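Side-chain contacts in DNA polymerase III, beta subunit (Eubacterium rectale, PDB 3T0P), which probably tethers DNA polymerases and other proteins to DNA, giving them processivity, as a ring-shaped head-to-tail homodimer that encircles the double helix: residues K8-K13 / I57-I62; K73-I78 / T97-E102; V122-S127 / N230-S235. One frame throughout, in Å; residues are numbered along the deposited sequence.

Overall arrangement
Contacts 1 and 2 lie within the N-terminal domain, each setting a helix against a strand region, and they meet where Leu11 packs on Phe75. Contact 2 is fully buried and wholly hydrocarbon, although the second subunit lies close to its helix. Contact 1 is only partly buried: aliphatic at Ile58 and Leu11, it turns polar at the outer edge through Asn10 and Asp59. Contact 3, about 22 Å from contact 1 between centres, joins a loop to strand 231-236, the neighbour of strand 52-58 in a sheet shared with contact 1. It pairs a buried valine contact with an exposed arginine and a bound diol.

Contact 1 of 3, residues K8-K13 / I57-I62; sequences KANLLK and IIDGTI
Ile58 meets the first turn of helix 8-18 through both of its branches. Its CD1 methyl lies 3.5 Å from Asn10 O, while CG2 faces the backbone further on, 4.2 Å from Leu11 N. That second methyl also meets the Leu11 side chain, with Leu11 CD1 at 4.4 Å. With CG1 set anti to the carbonyl carbon (chi1 -52°), CG2 falls beside that carbon, and the end of the side chain comes nearer to the helix than its root does. Leu11, buried, lies on the inner side of the contact, and the partly exposed Asn10 on the outer.

On the outer side Asn10 points toward the strand, and its ND2 comes to 3.7 Å from Asp59 CB. The amide therefore approaches the aliphatic root of the aspartate, and the two flat groups are turned 62° against each other. Polar groups thus border the exposed edge, whereas Ile58 and Leu11 are buried.

The next shell fixes both elements. The hydroxyl of Ser7, just before the helix, is hydrogen-bonded to the backbone N of Asn10, and Lys8 NZ forms a salt bridge with Asp84 and a hydrogen bond to Leu82 O, tying the start of the helix to the loop after helix 72-81. Ile58 also rests on Ile43, Leu45 and Cys6, and Leu11 continues inward onto Val87, Ile89, Phe75 and Val79.

Around Asp59 and Gly60 the chain passes from one sheet to another: Ile58 pairs through its backbone with Ile43, Thr61 with Ile5. A helix laid over the point where a broken strand changes sheets, with a second helix beside it, belongs to the two-helix, two-sheet domain of bacterial sliding beta subunits.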
loop_
_atom_site.group_PDB
_atom_site.type_symbol
_atom_site.label_atom_id
_atom_site.label_comp_id
_atom_site.label_asym_id
_atom_site.label_seq_id
_atom_site.Cartn_x
_atom_site.Cartn_y
_atom_site.Cartn_z
ATOM N N LYS B 8 23.246 -14.152 3.155
ATOM C CA LYS B 8 22.359 -13.183 2.524
ATOM C C LYS B 8 21.380 -12.582 3.547
ATOM O O LYS B 8 21.113 -11.385 3.486
ATOM C CB LYS B 8 21.597 -13.839 1.343
ATOM C CG LYS B 8 20.576 -12.941 0.620
ATOM C CD LYS B 8 19.166 -13.099 1.205
ATOM C CE LYS B 8 18.088 -12.311 0.517
ATOM N NZ LYS B 8 17.574 -12.996 -0.702
ATOM N N ALA B 9 20.830 -13.409 4.463
ATOM C CA ALA B 9 19.826 -12.962 5.440
ATOM C C ALA B 9 20.419 -11.937 6.394
ATOM O O ALA B 9 19.771 -10.948 6.699
ATOM C CB ALA B 9 19.268 -14.144 6.213
ATOM N N ASN B 10 21.682 -12.124 6.785
ATOM C CA ASN B 10 22.339 -11.196 7.691
ATOM C C ASN B 10 22.632 -9.896 6.982
ATOM O O ASN B 10 22.451 -8.832 7.550
ATOM C CB ASN B 10 23.623 -11.834 8.237
ATOM C CG ASN B 10 23.360 -12.865 9.298
ATOM O OD1 ASN B 10 22.328 -12.843 9.961
ATOM N ND2 ASN B 10 24.321 -13.721 9.564
ATOM N N LEU B 11 23.037 -9.990 5.709
ATOM C CA LEU B 11 23.368 -8.826 4.903
ATOM C C LEU B 11 22.100 -8.059 4.601
ATOM O O LEU B 11 22.117 -6.842 4.693
ATOM C CB LEU B 11 24.093 -9.296 3.630
ATOM C CG LEU B 11 24.829 -8.290 2.755
ATOM C CD1 LEU B 11 25.855 -7.455 3.559
ATOM C CD2 LEU B 11 25.538 -9.032 1.632
ATOM N N LEU B 12 20.978 -8.772 4.343
ATOM C CA LEU B 12 19.698 -8.148 4.055
ATOM C C LEU B 12 19.158 -7.418 5.278
ATOM O O LEU B 12 18.718 -6.275 5.156
ATOM C CB LEU B 12 18.663 -9.160 3.512
ATOM C CG LEU B 12 17.269 -8.602 3.230
ATOM C CD1 LEU B 12 17.324 -7.443 2.222
ATOM C CD2 LEU B 12 16.309 -9.704 2.754
ATOM N N LYS B 13 19.167 -8.067 6.440
ATOM C CA LYS B 13 18.698 -7.412 7.655
ATOM C C LYS B 13 19.512 -6.119 7.882
ATOM O O LYS B 13 18.926 -5.091 8.155
ATOM C CB LYS B 13 18.797 -8.361 8.876
ATOM C CG LYS B 13 18.271 -7.756 10.165
ATOM C CD LYS B 13 18.287 -8.746 11.308
ATOM C CE LYS B 13 17.484 -8.232 12.483
ATOM N NZ LYS B 13 17.481 -9.207 13.606
ATOM N N ILE B 57 26.353 -4.292 12.712
ATOM C CA ILE B 57 27.395 -5.304 12.563
ATOM C C ILE B 57 26.790 -6.502 11.857
ATOM O O ILE B 57 25.719 -6.981 12.254
ATOM C CB ILE B 57 28.069 -5.687 13.908
ATOM C CG1 ILE B 57 28.772 -4.469 14.583
ATOM C CG2 ILE B 57 29.043 -6.875 13.758
ATOM C CD1 ILE B 57 30.054 -3.912 13.877
ATOM N N ILE B 58 27.450 -6.941 10.784
ATOM C CA ILE B 58 27.035 -8.098 9.976
ATOM C C ILE B 58 27.934 -9.265 10.313
ATOM O O ILE B 58 29.159 -9.110 10.332
ATOM C CB ILE B 58 27.059 -7.792 8.449
ATOM C CG1 ILE B 58 26.265 -6.522 8.092
ATOM C CG2 ILE B 58 26.613 -8.976 7.604
ATOM C CD1 ILE B 58 24.813 -6.442 8.621
ATOM N N ASP B 59 27.329 -10.430 10.613
ATOM C CA ASP B 59 28.110 -11.649 10.843
ATOM C C ASP B 59 28.624 -12.102 9.493
ATOM O O ASP B 59 27.894 -12.044 8.502
ATOM C CB ASP B 59 27.281 -12.749 11.537
ATOM C CG ASP B 59 26.958 -12.468 13.001
ATOM O OD1 ASP B 59 27.913 -12.288 13.802
ATOM O OD2 ASP B 59 25.752 -12.450 13.353
ATOM N N GLY B 60 29.881 -12.475 9.447
ATOM C CA GLY B 60 30.520 -12.920 8.223
ATOM C C GLY B 60 32.010 -13.096 8.368
ATOM O O GLY B 60 32.564 -12.878 9.446
ATOM N N THR B 61 32.663 -13.460 7.266
ATOM C CA THR B 61 34.089 -13.720 7.201
ATOM C C THR B 61 34.774 -12.646 6.386
ATOM O O THR B 61 34.361 -12.366 5.254
ATOM C CB THR B 61 34.309 -15.116 6.597
ATOM O OG1 THR B 61 33.595 -16.065 7.389
ATOM C CG2 THR B 61 35.800 -15.516 6.509
ATOM N N ILE B 62 35.849 -12.061 6.959
ATOM C CA ILE B 62 36.701 -11.081 6.284
ATOM C C ILE B 62 37.883 -11.872 5.727
ATOM O O ILE B 62 38.681 -12.407 6.495
ATOM C CB ILE B 62 37.140 -9.877 7.176
ATOM C CG1 ILE B 62 35.922 -9.185 7.859
ATOM C CG2 ILE B 62 37.958 -8.875 6.352
ATOM C CD1 ILE B 62 36.226 -8.290 9.045
#

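Contact 2 of 3, residues K73-I78 / T97-E102; sequences KIFSEI and TVISCE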
loop_
_atom_site.group_PDB
_atom_site.type_symbol
_atom_site.label_atom_id
_atom_site.label_comp_id
_atom_site.label_asym_id
_atom_site.label_seq_id
_atom_site.Cartn_x
_atom_site.Cartn_y
_atom_site.Cartn_z
ATOM N N LYS B 73 20.574 2.176 -2.939
ATOM C CA LYS B 73 19.453 1.604 -3.682
ATOM C C LYS B 73 19.876 0.357 -4.447
ATOM O O LYS B 73 19.262 -0.693 -4.254
ATOM C CB LYS B 73 18.807 2.625 -4.628
ATOM C CG LYS B 73 17.797 3.532 -3.928
ATOM C CD LYS B 73 16.876 4.256 -4.903
ATOM N N ILE B 74 20.954 0.440 -5.245
ATOM C CA ILE B 74 21.429 -0.701 -6.028
ATOM C C ILE B 74 21.890 -1.849 -5.108
ATOM O O ILE B 74 21.488 -2.980 -5.333
ATOM C CB ILE B 74 22.532 -0.297 -7.049
ATOM C CG1 ILE B 74 22.055 0.842 -7.995
ATOM C CG2 ILE B 74 23.042 -1.503 -7.854
ATOM C CD1 ILE B 74 20.574 0.706 -8.669
ATOM N N PHE B 75 22.691 -1.556 -4.075
ATOM C CA PHE B 75 23.205 -2.580 -3.180
ATOM C C PHE B 75 22.072 -3.296 -2.423
ATOM O O PHE B 75 22.085 -4.514 -2.371
ATOM C CB PHE B 75 24.243 -1.995 -2.222
ATOM C CG PHE B 75 24.838 -2.968 -1.246
ATOM C CD1 PHE B 75 25.431 -4.144 -1.688
ATOM C CD2 PHE B 75 24.891 -2.670 0.103
ATOM C CE1 PHE B 75 26.016 -5.033 -0.783
ATOM C CE2 PHE B 75 25.486 -3.549 1.005
ATOM C CZ PHE B 75 26.019 -4.739 0.563
ATOM N N SER B 76 21.087 -2.567 -1.890
ATOM C CA SER B 76 19.973 -3.202 -1.196
ATOM C C SER B 76 19.131 -4.062 -2.155
ATOM O O SER B 76 18.756 -5.175 -1.793
ATOM C CB SER B 76 19.088 -2.169 -0.498
ATOM O OG SER B 76 18.688 -1.157 -1.399
ATOM N N GLU B 77 18.848 -3.567 -3.366
ATOM C CA GLU B 77 18.051 -4.315 -4.342
ATOM C C GLU B 77 18.809 -5.581 -4.766
ATOM O O GLU B 77 18.196 -6.634 -4.887
ATOM C CB GLU B 77 17.691 -3.441 -5.544
ATOM C CG GLU B 77 16.410 -3.863 -6.231
ATOM C CD GLU B 77 15.657 -2.768 -6.965
ATOM O OE1 GLU B 77 15.530 -1.656 -6.400
ATOM O OE2 GLU B 77 15.136 -3.042 -8.072
ATOM N N ILE B 78 20.155 -5.508 -4.880
ATOM C CA ILE B 78 20.968 -6.681 -5.224
ATOM C C ILE B 78 20.820 -7.724 -4.114
ATOM O O ILE B 78 20.425 -8.843 -4.404
ATOM C CB ILE B 78 22.455 -6.338 -5.504
ATOM C CG1 ILE B 78 22.602 -5.555 -6.821
ATOM C CG2 ILE B 78 23.343 -7.599 -5.518
ATOM C CD1 ILE B 78 24.014 -5.058 -7.153
ATOM N N THR B 97 33.327 -3.454 -8.083
ATOM C CA THR B 97 32.811 -4.364 -7.080
ATOM C C THR B 97 32.067 -5.519 -7.741
ATOM O O THR B 97 31.191 -5.318 -8.594
ATOM C CB THR B 97 31.902 -3.574 -6.097
ATOM O OG1 THR B 97 32.658 -2.491 -5.556
ATOM C CG2 THR B 97 31.375 -4.438 -4.937
ATOM N N VAL B 98 32.400 -6.732 -7.294
ATOM C CA VAL B 98 31.734 -7.970 -7.695
ATOM C C VAL B 98 30.987 -8.515 -6.487
ATOM O O VAL B 98 31.567 -8.697 -5.414
ATOM C CB VAL B 98 32.679 -9.042 -8.288
ATOM C CG1 VAL B 98 31.869 -10.107 -9.015
ATOM C CG2 VAL B 98 33.713 -8.416 -9.216
ATOM N N ILE B 99 29.696 -8.727 -6.656
ATOM C CA ILE B 99 28.819 -9.304 -5.648
ATOM C C ILE B 99 28.368 -10.618 -6.252
ATOM O O ILE B 99 27.774 -10.620 -7.338
ATOM C CB ILE B 99 27.643 -8.369 -5.258
ATOM C CG1 ILE B 99 28.158 -6.971 -4.810
ATOM C CG2 ILE B 99 26.806 -9.035 -4.178
ATOM C CD1 ILE B 99 27.064 -5.872 -4.601
ATOM N N SER B 100 28.709 -11.731 -5.599
ATOM C CA SER B 100 28.404 -13.041 -6.159
ATOM C C SER B 100 27.719 -13.946 -5.138
ATOM O O SER B 100 27.921 -13.812 -3.940
ATOM C CB SER B 100 29.656 -13.691 -6.752
ATOM O OG SER B 100 30.515 -14.171 -5.743
ATOM N N CYS B 101 26.831 -14.798 -5.627
ATOM C CA CYS B 101 26.034 -15.695 -4.795
ATOM C C CYS B 101 25.555 -16.820 -5.666
ATOM O O CYS B 101 24.896 -16.549 -6.660
ATOM C CB CYS B 101 24.858 -14.937 -4.173
ATOM S SG CYS B 101 23.858 -15.931 -3.052
ATOM N N GLU B 102 25.856 -18.078 -5.288
ATOM C CA GLU B 102 25.506 -19.294 -6.028
ATOM C C GLU B 102 26.113 -19.166 -7.425
ATOM O O GLU B 102 27.321 -18.947 -7.513
ATOM C CB GLU B 102 23.977 -19.575 -6.060
ATOM C CG GLU B 102 23.398 -19.921 -4.692
ATOM C CD GLU B 102 21.956 -20.396 -4.600
ATOM O OE1 GLU B 102 21.310 -20.601 -5.657
ATOM O OE2 GLU B 102 21.463 -20.536 -3.454
#
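The backbone N of Ile78 donates to Ile74 O at 2.9 Å, a helical bond that holds in place one of the two residues helix 72-81 sends against Ile99. One residue earlier in the helix, Glu77 N donates to Lys73 O at 3.0 Å. The packing is that of a helix on a sheet within the N-terminal domain of the sliding beta-subunit fold: strand 96-101 lies between strands 86-91 and 104-109, and its buried face looks at the helix.

Everything that crosses is hydrocarbon. Ile99 points toward the helix and reaches it with two methyls: CG2 meets Ile78 alone, whereas CD1 touches both Phe75 and the end of Ile78. This CD1 comes to the rim of the Phe75 ring close to the ring plane, 3.8 Å from Phe75 CD1 and 4.0 Å from Phe75 CE1, and the two side chains cross at about a right angle. The aromatic group gets there because its CG is anti to the backbone N (chi1 180°), which brings the end of the side chain nearer to the strand. Val15 of helix 8-18 also packs on Phe75, together with Ile89, so Phe75 joins both helices to the sheet.

Ile99 also touches Leu82, Val87 and Ile108, and Ile78 rests on Phe106. Helix 72-81 borders the second subunit of the head-to-tail dimer as well: Glu77 forms a salt bridge with Lys276 of that subunit, and Leu273 of the same subunit packs on Ile78. The isoleucine thus links domain core and subunit interface. Toward the strand it crosses Ile99 obliquely, with Ile78 CG2 4.0 Å from Ile99 CG2 and Ile78 CD1 4.1 Å from Ile99 CD1.

Contact 3 of 3, residues V122-S127 / N230-S235; sequences VERNES and NTTVVS. With EDO (1,2-ethanediol), chain X.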
loop_
_atom_site.group_PDB
_atom_site.type_symbol
_atom_site.label_atom_id
_atom_site.label_comp_id
_atom_site.label_asym_id
_atom_site.label_seq_id
_atom_site.Cartn_x
_atom_site.Cartn_y
_atom_site.Cartn_z
ATOM N N VAL B 122 31.066 9.247 20.313
ATOM C CA VAL B 122 30.214 9.884 21.320
ATOM C C VAL B 122 30.541 9.215 22.641
ATOM O O VAL B 122 30.423 7.985 22.751
ATOM C CB VAL B 122 28.686 9.839 20.995
ATOM C CG1 VAL B 122 27.875 10.587 22.052
ATOM C CG2 VAL B 122 28.387 10.398 19.611
ATOM N N GLU B 123 30.970 10.009 23.630
ATOM C CA GLU B 123 31.302 9.469 24.942
ATOM C C GLU B 123 30.044 8.918 25.612
ATOM O O GLU B 123 29.008 9.576 25.631
ATOM C CB GLU B 123 32.008 10.493 25.839
ATOM C CG GLU B 123 32.782 9.801 26.952
ATOM C CD GLU B 123 33.689 10.672 27.799
ATOM O OE1 GLU B 123 34.821 10.961 27.348
ATOM O OE2 GLU B 123 33.300 10.994 28.944
ATOM N N ARG B 124 30.131 7.679 26.105
ATOM C CA ARG B 124 29.023 6.999 26.756
ATOM C C ARG B 124 29.121 7.181 28.255
ATOM O O ARG B 124 29.955 6.553 28.915
ATOM C CB ARG B 124 28.999 5.515 26.376
ATOM C CG ARG B 124 28.336 5.256 25.038
ATOM C CD ARG B 124 28.916 4.026 24.367
ATOM N NE ARG B 124 28.160 3.616 23.181
ATOM C CZ ARG B 124 28.244 4.195 21.986
ATOM N NH1 ARG B 124 29.018 5.260 21.807
ATOM N NH2 ARG B 124 27.540 3.729 20.965
ATOM N N ASN B 125 28.285 8.073 28.788
ATOM C CA ASN B 125 28.244 8.336 30.205
ATOM C C ASN B 125 27.116 7.500 30.780
ATOM O O ASN B 125 27.143 6.263 30.679
ATOM C CB ASN B 125 28.096 9.847 30.475
ATOM C CG ASN B 125 29.208 10.675 29.863
ATOM O OD1 ASN B 125 30.400 10.316 29.920
ATOM N ND2 ASN B 125 28.833 11.788 29.236
ATOM N N GLU B 126 26.146 8.168 31.389
ATOM C CA GLU B 126 24.974 7.577 31.996
ATOM C C GLU B 126 24.087 6.978 30.894
ATOM O O GLU B 126 23.892 7.603 29.852
ATOM C CB GLU B 126 24.239 8.655 32.801
ATOM C CG GLU B 126 23.110 8.138 33.670
ATOM C CD GLU B 126 22.445 9.180 34.555
ATOM O OE1 GLU B 126 22.096 10.270 34.045
ATOM O OE2 GLU B 126 22.267 8.900 35.763
ATOM N N SER B 127 23.621 5.749 31.112
ATOM C CA SER B 127 22.761 4.982 30.206
ATOM C C SER B 127 21.344 4.926 30.727
ATOM O O SER B 127 21.138 4.803 31.931
ATOM C CB SER B 127 23.286 3.562 30.062
ATOM O OG SER B 127 23.425 2.999 31.354
ATOM N N ASN B 230 22.129 -5.478 17.246
ATOM C CA ASN B 230 23.491 -5.242 16.742
ATOM C C ASN B 230 23.606 -3.898 16.030
ATOM O O ASN B 230 24.499 -3.712 15.193
ATOM C CB ASN B 230 23.910 -6.387 15.806
ATOM C CG ASN B 230 24.337 -7.611 16.568
ATOM O OD1 ASN B 230 25.432 -7.658 17.161
ATOM N ND2 ASN B 230 23.441 -8.591 16.630
ATOM N N THR B 231 22.716 -2.956 16.401
ATOM C CA THR B 231 22.573 -1.644 15.788
ATOM C C THR B 231 22.827 -0.509 16.761
ATOM O O THR B 231 22.495 -0.591 17.937
ATOM C CB THR B 231 21.147 -1.555 15.206
ATOM O OG1 THR B 231 21.017 -2.608 14.257
ATOM C CG2 THR B 231 20.854 -0.236 14.503
ATOM N N THR B 232 23.427 0.558 16.234
ATOM C CA THR B 232 23.704 1.817 16.917
ATOM C C THR B 232 23.141 2.925 16.049
ATOM O O THR B 232 23.437 3.011 14.859
ATOM C CB THR B 232 25.200 1.990 17.205
ATOM O OG1 THR B 232 25.650 0.860 17.942
ATOM C CG2 THR B 232 25.493 3.229 18.029
ATOM N N VAL B 233 22.300 3.738 16.638
ATOM C CA VAL B 233 21.719 4.901 16.009
ATOM C C VAL B 233 22.297 6.080 16.727
ATOM O O VAL B 233 22.271 6.108 17.966
ATOM C CB VAL B 233 20.179 4.880 16.032
ATOM C CG1 VAL B 233 19.620 6.197 15.532
ATOM C CG2 VAL B 233 19.631 3.719 15.205
ATOM N N VAL B 234 22.896 7.020 15.965
ATOM C CA VAL B 234 23.466 8.251 16.506
ATOM C C VAL B 234 22.793 9.466 15.852
ATOM O O VAL B 234 22.690 9.535 14.633
ATOM C CB VAL B 234 24.996 8.289 16.354
ATOM C CG1 VAL B 234 25.570 9.563 16.991
ATOM C CG2 VAL B 234 25.628 7.045 16.971
ATOM N N SER B 235 22.333 10.411 16.658
ATOM C CA SER B 235 21.666 11.588 16.128
ATOM C C SER B 235 22.127 12.837 16.804
ATOM O O SER B 235 22.356 12.846 18.017
ATOM C CB SER B 235 20.154 11.452 16.276
ATOM O OG SER B 235 19.437 12.617 15.895
HETATM C C1 EDO X . 27.589 -2.335 17.618
HETATM O O1 EDO X . 26.153 -2.244 17.645
HETATM C C2 EDO X . 28.190 -1.235 16.743
HETATM O O2 EDO X . 27.401 -1.058 15.560
#
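An irregular loop, residues 122-127, runs over one face of strand 231-236, its CA atoms coming nearest at Val122 and Val234, 8.4 Å apart. The strand borders 52-58 in the antiparallel sheet that runs unbroken from the N-terminal into the central domain of this sliding beta-subunit fold, and the loop leads into strand 127-131 at the far edge of that sheet.

Val122 and Val234 point toward each other and meet tip to tip, Val122 CG2 3.9 Å from Val234 CG1. Val122 also packs on Val225 of the next strand, and an acetate ion, probably from the crystallisation liquor, lies about 4 Å from the Val234 side chain.

Two residues along the loop, Arg124 has two deposited conformers; the one described here stretches from CG to NE and comes from the opposite direction to Thr232. In this conformer Thr232 CG2 touches the guanidinium at its edge, in its plane, 3.6 Å from Arg124 NH2. That nitrogen is also in a salt bridge with Glu227, while Arg124 NH1 makes a weak, bent bond (126°) back to Val122 O at 3.2 Å. Thr232 turns its methyl to the arginine and its hydroxyl to an ethanediol, probably of the same origin as the acetate, with OG1 and the diol O1 hydrogen-bonded at 3.2 Å; this O1 donates weakly to Asn230 O at 3.3 Å.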